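Local coordinates for dual specificity protein phosphatase 8 (Homo sapiens, PDB 4JMK) that probably removes phosphate from phosphotyrosine, phosphoserine and phosphothreonine in proteins, and so negatively regulates mitogen-activated protein kinases, at residues A[8-13]-A[82-87]; A[28-33]-A[47-52]. The protein carries 1 engineered substitution. One frame throughout, in Å; residues are numbered along the deposited sequence.

Contact 1. Residues A[8-13]-A[82-87]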
ATOM      1  N   PRO A   8      -9.059   7.794   5.343  1.00 15.81           N
ATOM      2  CA  PRO A   8      -8.804   9.241   5.306  1.00 15.54           C
ATOM      3  C   PRO A   8      -7.323   9.594   5.143  1.00 17.90           C
ATOM      4  O   PRO A   8      -7.013  10.634   4.558  1.00 22.12           O
ATOM      5  CB  PRO A   8      -9.340   9.730   6.668  1.00 18.90           C
ATOM      6  CG  PRO A   8     -10.427   8.782   7.000  1.00 19.13           C
ATOM      7  CD  PRO A   8      -9.943   7.423   6.467  1.00 17.62           C
ATOM      8  N   HIS A   9      -6.418   8.744   5.623  1.00 12.17           N
ATOM      9  CA  HIS A   9      -4.994   9.039   5.493  1.00 14.06           C
ATOM     10  C   HIS A   9      -4.340   8.224   4.382  1.00 14.42           C
ATOM     11  O   HIS A   9      -3.148   8.342   4.151  1.00 16.24           O
ATOM     12  CB  HIS A   9      -4.260   8.795   6.814  1.00 18.92           C
ATOM     13  CG  HIS A   9      -4.371   7.388   7.324  1.00 17.34           C
ATOM     14  ND1 HIS A   9      -5.573   6.831   7.719  1.00 17.69           N
ATOM     15  CD2 HIS A   9      -3.430   6.432   7.521  1.00 15.92           C
ATOM     16  CE1 HIS A   9      -5.363   5.592   8.129  1.00 17.66           C
ATOM     17  NE2 HIS A   9      -4.073   5.325   8.025  1.00 20.37           N
ATOM     18  N   LEU A  10      -5.108   7.388   3.692  1.00 11.83           N
ATOM     19  CA  LEU A  10      -4.481   6.452   2.742  1.00 10.19           C
ATOM     20  C   LEU A  10      -5.135   6.457   1.359  1.00 14.78           C
ATOM     21  O   LEU A  10      -6.325   6.104   1.210  1.00 17.27           O
ATOM     22  CB  LEU A  10      -4.500   5.026   3.336  1.00 11.81           C
ATOM     23  CG  LEU A  10      -3.964   3.908   2.434  1.00 18.03           C
ATOM     24  CD1 LEU A  10      -2.474   4.096   2.204  1.00 21.89           C
ATOM     25  CD2 LEU A  10      -4.238   2.558   3.080  1.00 20.44           C
ATOM     26  N   TYR A  11      -4.342   6.854   0.361  1.00 13.47           N
ATOM     27  CA  TYR A  11      -4.743   6.859  -1.045  1.00 13.78           C
ATOM     28  C   TYR A  11      -4.013   5.783  -1.828  1.00 11.44           C
ATOM     29  O   TYR A  11      -2.886   5.407  -1.482  1.00 13.76           O
ATOM     30  CB  TYR A  11      -4.402   8.207  -1.688  1.00 18.17           C
ATOM     31  CG  TYR A  11      -5.245   9.346  -1.184  1.00 20.50           C
ATOM     32  CD1 TYR A  11      -4.968   9.946   0.032  1.00 19.97           C
ATOM     33  CD2 TYR A  11      -6.306   9.840  -1.943  1.00 23.38           C
ATOM     34  CE1 TYR A  11      -5.735  10.995   0.503  1.00 34.58           C
ATOM     35  CE2 TYR A  11      -7.075  10.894  -1.483  1.00 28.34           C
ATOM     36  CZ  TYR A  11      -6.782  11.467  -0.257  1.00 36.32           C
ATOM     37  OH  TYR A  11      -7.541  12.515   0.221  1.00 40.33           O
ATOM     38  N   LEU A  12      -4.652   5.315  -2.905  1.00 15.62           N
ATOM     39  CA  LEU A  12      -4.069   4.313  -3.794  1.00 15.45           C
ATOM     40  C   LEU A  12      -4.158   4.845  -5.233  1.00 15.11           C
ATOM     41  O   LEU A  12      -5.225   5.276  -5.669  1.00 22.28           O
ATOM     42  CB  LEU A  12      -4.850   2.994  -3.642  1.00 15.89           C
ATOM     43  CG  LEU A  12      -4.418   1.747  -4.403  1.00 24.15           C
ATOM     44  CD1 LEU A  12      -2.955   1.460  -4.116  1.00 19.99           C
ATOM     45  CD2 LEU A  12      -5.302   0.558  -4.003  1.00 22.08           C
ATOM     46  N   GLY A  13      -3.049   4.853  -5.961  1.00 15.85           N
ATOM     47  CA  GLY A  13      -3.073   5.451  -7.287  1.00 16.07           C
ATOM     48  C   GLY A  13      -1.983   4.969  -8.217  1.00 15.88           C
ATOM     49  O   GLY A  13      -1.293   3.988  -7.921  1.00 16.60           O
ATOM     50  N   CYS A  82      -1.082  13.285   8.383  1.00 20.93           N
ATOM     51  CA  CYS A  82      -0.828  13.512   6.962  1.00 22.52           C
ATOM     52  C   CYS A  82      -1.432  12.397   6.115  1.00 23.43           C
ATOM     53  O   CYS A  82      -1.724  11.315   6.620  1.00 25.85           O
ATOM     54  CB  CYS A  82       0.673  13.593   6.688  1.00 21.58           C
ATOM     55  SG  CYS A  82       1.479  15.121   7.278  1.00 31.90           S
ATOM     56  N   GLN A  83      -1.606  12.663   4.823  1.00 16.59           N
ATOM     57  CA  GLN A  83      -2.087  11.642   3.898  1.00 16.26           C
ATOM     58  C   GLN A  83      -0.909  11.082   3.120  1.00 18.82           C
ATOM     59  O   GLN A  83       0.026  11.819   2.791  1.00 16.25           O
ATOM     60  CB  GLN A  83      -3.113  12.232   2.920  1.00 19.27           C
ATOM     61  CG  GLN A  83      -4.379  12.760   3.582  1.00 27.94           C
ATOM     62  CD  GLN A  83      -4.227  14.208   3.985  1.00 40.47           C
ATOM     63  OE1 GLN A  83      -4.256  15.102   3.136  1.00 38.33           O
ATOM     64  NE2 GLN A  83      -4.042  14.449   5.280  1.00 48.93           N
ATOM     65  N   VAL A  84      -0.953   9.779   2.833  1.00 17.50           N
ATOM     66  CA  VAL A  84       0.088   9.116   2.053  1.00  9.70           C
ATOM     67  C   VAL A  84      -0.573   8.480   0.844  1.00 13.03           C
ATOM     68  O   VAL A  84      -1.692   7.961   0.950  1.00 15.37           O
ATOM     69  CB  VAL A  84       0.848   8.051   2.901  1.00 16.29           C
ATOM     70  CG1 VAL A  84      -0.127   7.096   3.572  1.00 17.01           C
ATOM     71  CG2 VAL A  84       1.846   7.271   2.053  1.00 15.85           C
ATOM     72  N   ILE A  85       0.080   8.554  -0.311  1.00 12.60           N
ATOM     73  CA  ILE A  85      -0.389   7.793  -1.452  1.00 11.53           C
ATOM     74  C   ILE A  85       0.554   6.626  -1.688  1.00 15.19           C
ATOM     75  O   ILE A  85       1.791   6.774  -1.674  1.00 15.54           O
ATOM     76  CB  ILE A  85      -0.524   8.653  -2.730  1.00 11.16           C
ATOM     77  CG1 ILE A  85      -1.057   7.807  -3.889  1.00 15.79           C
ATOM     78  CG2 ILE A  85       0.792   9.272  -3.103  1.00 12.04           C
ATOM     79  CD1 ILE A  85      -1.109   8.555  -5.203  1.00 22.84           C
ATOM     80  N   VAL A  86      -0.046   5.456  -1.867  1.00 11.30           N
ATOM     81  CA  VAL A  86       0.701   4.276  -2.251  1.00 10.81           C
ATOM     82  C   VAL A  86       0.431   4.079  -3.736  1.00 12.17           C
ATOM     83  O   VAL A  86      -0.728   4.043  -4.165  1.00 17.28           O
ATOM     84  CB  VAL A  86       0.215   3.047  -1.499  1.00 16.03           C
ATOM     85  CG1 VAL A  86       1.094   1.860  -1.846  1.00 16.29           C
ATOM     86  CG2 VAL A  86       0.269   3.313  -0.023  1.00 21.74           C
ATOM     87  N   HIS A  87       1.491   3.963  -4.528  1.00 15.98           N
ATOM     88  CA  HIS A  87       1.317   3.855  -5.971  1.00 18.54           C
ATOM     89  C   HIS A  87       2.314   2.895  -6.577  1.00 16.08           C
ATOM     90  O   HIS A  87       3.328   2.545  -5.961  1.00 15.28           O
ATOM     91  CB  HIS A  87       1.473   5.227  -6.652  1.00 17.00           C
ATOM     92  CG  HIS A  87       2.897   5.657  -6.815  1.00 16.44           C
ATOM     93  ND1 HIS A  87       3.643   5.367  -7.945  1.00 20.53           N
ATOM     94  CD2 HIS A  87       3.727   6.336  -5.987  1.00 13.88           C
ATOM     95  CE1 HIS A  87       4.861   5.852  -7.801  1.00 19.84           C
ATOM     96  NE2 HIS A  87       4.942   6.444  -6.623  1.00 15.80           N
TER

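Contact 2. Residues A[28-33]-A[47-52]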
ATOM      1  N   GLY A  28      -3.596  17.753  -0.832  1.00 21.37           N
ATOM      2  CA  GLY A  28      -2.690  17.899   0.298  1.00 18.16           C
ATOM      3  C   GLY A  28      -1.838  16.668   0.578  1.00 24.77           C
ATOM      4  O   GLY A  28      -1.461  16.423   1.719  1.00 19.29           O
ATOM      5  N   ILE A  29      -1.521  15.892  -0.453  1.00 17.21           N
ATOM      6  CA  ILE A  29      -0.722  14.673  -0.244  1.00 18.30           C
ATOM      7  C   ILE A  29       0.778  14.966  -0.203  1.00 17.51           C
ATOM      8  O   ILE A  29       1.360  15.451  -1.191  1.00 19.70           O
ATOM      9  CB  ILE A  29      -1.033  13.618  -1.328  1.00 16.96           C
ATOM     10  CG1 ILE A  29      -2.528  13.301  -1.307  1.00 17.67           C
ATOM     11  CG2 ILE A  29      -0.211  12.329  -1.088  1.00 12.34           C
ATOM     12  CD1 ILE A  29      -2.979  12.422  -2.466  1.00 29.08           C
ATOM     13  N   SER A  30       1.409  14.658   0.932  1.00 15.44           N
ATOM     14  CA  SER A  30       2.820  14.988   1.148  1.00 19.29           C
ATOM     15  C   SER A  30       3.715  13.761   1.342  1.00 15.53           C
ATOM     16  O   SER A  30       4.936  13.870   1.239  1.00 18.03           O
ATOM     17  CB  SER A  30       2.981  15.956   2.335  1.00 20.76           C
ATOM     18  OG  SER A  30       2.692  15.328   3.587  1.00 17.85           O
ATOM     19  N   TYR A  31       3.110  12.601   1.609  1.00 14.42           N
ATOM     20  CA  TYR A  31       3.854  11.340   1.745  1.00 10.19           C
ATOM     21  C   TYR A  31       3.594  10.424   0.551  1.00 14.48           C
ATOM     22  O   TYR A  31       2.454  10.325   0.081  1.00 14.59           O
ATOM     23  CB  TYR A  31       3.390  10.581   2.990  1.00 13.74           C
ATOM     24  CG  TYR A  31       3.975  11.056   4.298  1.00 17.84           C
ATOM     25  CD1 TYR A  31       3.560  12.244   4.879  1.00 20.68           C
ATOM     26  CD2 TYR A  31       4.914  10.290   4.970  1.00 20.14           C
ATOM     27  CE1 TYR A  31       4.077  12.660   6.088  1.00 28.46           C
ATOM     28  CE2 TYR A  31       5.437  10.696   6.177  1.00 23.56           C
ATOM     29  CZ  TYR A  31       5.017  11.879   6.728  1.00 29.28           C
ATOM     30  OH  TYR A  31       5.538  12.285   7.932  1.00 32.83           O
ATOM     31  N   VAL A  32       4.636   9.729   0.109  1.00 14.65           N
ATOM     32  CA  VAL A  32       4.545   8.814  -1.038  1.00 15.69           C
ATOM     33  C   VAL A  32       5.240   7.483  -0.768  1.00 16.44           C
ATOM     34  O   VAL A  32       6.431   7.445  -0.404  1.00 17.72           O
ATOM     35  CB  VAL A  32       5.167   9.418  -2.312  1.00 11.50           C
ATOM     36  CG1 VAL A  32       5.229   8.348  -3.445  1.00 12.26           C
ATOM     37  CG2 VAL A  32       4.363  10.636  -2.778  1.00 14.67           C
ATOM     38  N   LEU A  33       4.491   6.396  -0.949  1.00 16.05           N
ATOM     39  CA  LEU A  33       5.043   5.046  -0.916  1.00 16.52           C
ATOM     40  C   LEU A  33       5.009   4.507  -2.340  1.00 20.16           C
ATOM     41  O   LEU A  33       3.939   4.266  -2.899  1.00 15.56           O
ATOM     42  CB  LEU A  33       4.222   4.149   0.020  1.00 14.23           C
ATOM     43  CG  LEU A  33       4.738   2.740   0.300  1.00 19.67           C
ATOM     44  CD1 LEU A  33       6.162   2.759   0.705  1.00 23.80           C
ATOM     45  CD2 LEU A  33       3.894   2.079   1.409  1.00 19.56           C
ATOM     46  N   GLU A  47      12.351  13.968   0.583  1.00 20.02           N
ATOM     47  CA  GLU A  47      12.970  12.660   0.786  1.00 20.09           C
ATOM     48  C   GLU A  47      12.513  11.990   2.080  1.00 23.53           C
ATOM     49  O   GLU A  47      12.286  10.774   2.118  1.00 21.13           O
ATOM     50  CB  GLU A  47      14.496  12.773   0.760  1.00 24.36           C
ATOM     51  CG  GLU A  47      15.200  11.420   0.724  1.00 37.79           C
ATOM     52  CD  GLU A  47      14.885  10.626  -0.542  1.00 48.41           C
ATOM     53  OE1 GLU A  47      14.740   9.386  -0.451  1.00 50.65           O
ATOM     54  OE2 GLU A  47      14.793  11.241  -1.631  1.00 46.85           O
ATOM     55  N   SER A  48      12.352  12.778   3.138  1.00 17.55           N
ATOM     56  CA  SER A  48      11.961  12.206   4.427  1.00 21.71           C
ATOM     57  C   SER A  48      10.501  11.728   4.438  1.00 25.55           C
ATOM     58  O   SER A  48      10.078  11.045   5.364  1.00 25.01           O
ATOM     59  CB  SER A  48      12.176  13.217   5.559  1.00 22.74           C
ATOM     60  OG  SER A  48      11.326  14.338   5.408  1.00 30.63           O
ATOM     61  N   ARG A  49       9.733  12.109   3.422  1.00 19.65           N
ATOM     62  CA  ARG A  49       8.343  11.682   3.308  1.00 19.62           C
ATOM     63  C   ARG A  49       8.165  10.718   2.130  1.00 20.33           C
ATOM     64  O   ARG A  49       7.073  10.587   1.570  1.00 16.84           O
ATOM     65  CB  ARG A  49       7.440  12.905   3.154  1.00 18.42           C
ATOM     66  CG  ARG A  49       7.427  13.794   4.410  1.00 22.31           C
ATOM     67  CD  ARG A  49       6.789  15.138   4.118  1.00 28.03           C
ATOM     68  NE  ARG A  49       6.532  15.921   5.323  1.00 30.37           N
ATOM     69  CZ  ARG A  49       7.436  16.671   5.953  1.00 48.95           C
ATOM     70  NH1 ARG A  49       8.694  16.737   5.515  1.00 38.98           N
ATOM     71  NH2 ARG A  49       7.078  17.349   7.039  1.00 54.41           N
ATOM     72  N   PHE A  50       9.247  10.038   1.774  1.00 18.61           N
ATOM     73  CA  PHE A  50       9.238   9.149   0.619  1.00 22.60           C
ATOM     74  C   PHE A  50       9.816   7.797   0.980  1.00 21.69           C
ATOM     75  O   PHE A  50      10.837   7.725   1.660  1.00 21.91           O
ATOM     76  CB  PHE A  50      10.083   9.749  -0.508  1.00 20.88           C
ATOM     77  CG  PHE A  50      10.197   8.855  -1.719  1.00 18.79           C
ATOM     78  CD1 PHE A  50       9.147   8.772  -2.637  1.00 16.62           C
ATOM     79  CD2 PHE A  50      11.333   8.084  -1.927  1.00 19.73           C
ATOM     80  CE1 PHE A  50       9.244   7.949  -3.746  1.00 18.10           C
ATOM     81  CE2 PHE A  50      11.436   7.258  -3.043  1.00 23.48           C
ATOM     82  CZ  PHE A  50      10.387   7.192  -3.948  1.00 18.19           C
ATOM     83  N   MET A  51       9.184   6.727   0.506  1.00 15.54           N
ATOM     84  CA  MET A  51       9.734   5.383   0.688  1.00 17.27           C
ATOM     85  C   MET A  51       9.536   4.568  -0.573  1.00 16.62           C
ATOM     86  O   MET A  51       8.440   4.555  -1.135  1.00 20.68           O
ATOM     87  CB  MET A  51       9.057   4.669   1.860  1.00 18.39           C
ATOM     88  CG  MET A  51       9.479   3.198   1.985  1.00 19.87           C
ATOM     89  SD  MET A  51       8.608   2.348   3.317  1.00 27.36           S
ATOM     90  CE  MET A  51       9.079   0.640   2.984  1.00 22.00           C
ATOM     91  N   ARG A  52      10.589   3.891  -1.023  1.00 20.30           N
ATOM     92  CA  ARG A  52      10.478   2.990  -2.173  1.00 16.80           C
ATOM     93  C   ARG A  52      10.415   1.533  -1.712  1.00 18.39           C
ATOM     94  O   ARG A  52      11.171   1.133  -0.829  1.00 21.04           O
ATOM     95  CB  ARG A  52      11.669   3.169  -3.127  1.00 19.27           C
ATOM     96  CG  ARG A  52      11.590   2.281  -4.392  1.00 24.24           C
ATOM     97  CD  ARG A  52      12.696   2.581  -5.430  1.00 20.38           C
ATOM     98  NE  ARG A  52      12.672   3.965  -5.909  1.00 23.48           N
ATOM     99  CZ  ARG A  52      11.891   4.414  -6.893  1.00 22.91           C
ATOM    100  NH1 ARG A  52      11.050   3.594  -7.524  1.00 20.24           N
ATOM    101  NH2 ARG A  52      11.955   5.686  -7.258  1.00 22.02           N
TER
HETATM  102  O   HOH W   1       4.292  16.891   5.440  1.00 37.38           O
HETATM  103  O   HOH W   2       5.367  15.287   8.753  1.00 40.82           O

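Contact 1. Residues A[8-13]-A[82-87]
Leu-10 and Val-86 make the tightest side-chain contact between these two parallel strands, with Leu-10 CD1 3.6 Å from Val-86 CG2. Leu-10 CD1 also lies 4.0 Å from Val-84 CG1, the two side chains running alongside each other. Leu-12 joins this buried face, which helix 94-107 covers through Ser-95, Ala-99 and Tyr-102, and helix 67-79 through Phe-73 and Ile-74. The His-9 and Gln-83 end is looser: both are partly exposed, as is Tyr-11, and Pro-8 is exposed. The imidazole of His-9 is tied by NE2 to Tyr-102 OH. On the other face, Tyr-11 CB rests on Ile-85 CG1 at 4.0 Å, and both residues touch Leu-3. Tyr-11 has CG anti to its carbonyl carbon (chi1 -69°), which lays the ring beside Gln-83, CE1 coming edge-on to Gln-83 CG at 3.8 Å. An alanine at Tyr-11 is likely to uncover the aliphatic part of Gln-83 and to leave Leu-3 less covered. Engineered Ser-88, the predicted phosphocysteine position, follows His-87. Val-84 N bonds to His-9 O, Tyr-11 N to Val-84 O, Val-86 N to Tyr-11 O and Gly-13 N to Val-86 O. These backbone bonds set the register, while apolar groups pack the Leu-10/Val-84/Val-86 face.

Contact 2. Residues A[28-33]-A[47-52]
The edge of the central sheet within this chain is built by parallel pairing of strands 29-34 and 50-52, in which Val-32 lies opposite Phe-50 and Leu-33 opposite Met-51. The axes of segments 29-33 and 50-52 run 4° apart. Val-32 is gripped at both ends of its backbone: its N donates to Arg-49 O over 3.0 Å, and its O accepts from Met-51 N over the same distance. On one face, CG1 of Val-32 meets CD1 of Phe-50 at 4.0 Å, the two side chains crossing at a slant. On the other, Leu-33 and Met-51 run alongside each other. With CG of Leu-33 anti to the backbone N (chi1 -173°), the branch ends in CD1, 3.6 Å from Met-51 CG, while Phe-73 of helix 67-79 touches both residues.

At the start of the pairing Arg-49 reaches back over Tyr-31. Its CG sits 3.9 Å from the centroid of the Tyr-31 ring and 13° off the ring normal, a CH-pi contact over the face that is made by the aliphatic arm rather than the guanidinium. Water 1 donates to Ser-30 OG at 2.9 Å, but its very short approach to Arg-49 makes a bridge there doubtful. Water 2 lies by Tyr-31 OH and accepts only a weak bond from Arg-49 NH2. Such an outer parallel strand, added beside the one that neighbours strand 83-87, belongs to the 1-2-5-3-4 sheet of the dual specificity phosphatase catalytic domain.

From the N terminus the chain lays down strands 4-7 and 10-13, passes two short helices and enters strand 29-34. Contact 2 closes first, when 47-52 returns to 28-33 after 13 intervening residues. Helix 67-79 follows, and only then does 82-87 reach 8-13, so contact 1 closes a loop of 68 residues that encloses contact 2 entirely; the two are nested and do not cross. Strand 83-87 lies between strand 10-13 and strand 29-34, so that the two contacts share one sheet, ordered 4-7, 10-13, 83-87, 29-34, 50-52. The evidence for the join is two probable backbone hydrogen bonds, Leu-33 N to Ile-85 O at 2.8 Å and His-87 N to Leu-33 O at 3.0 Å.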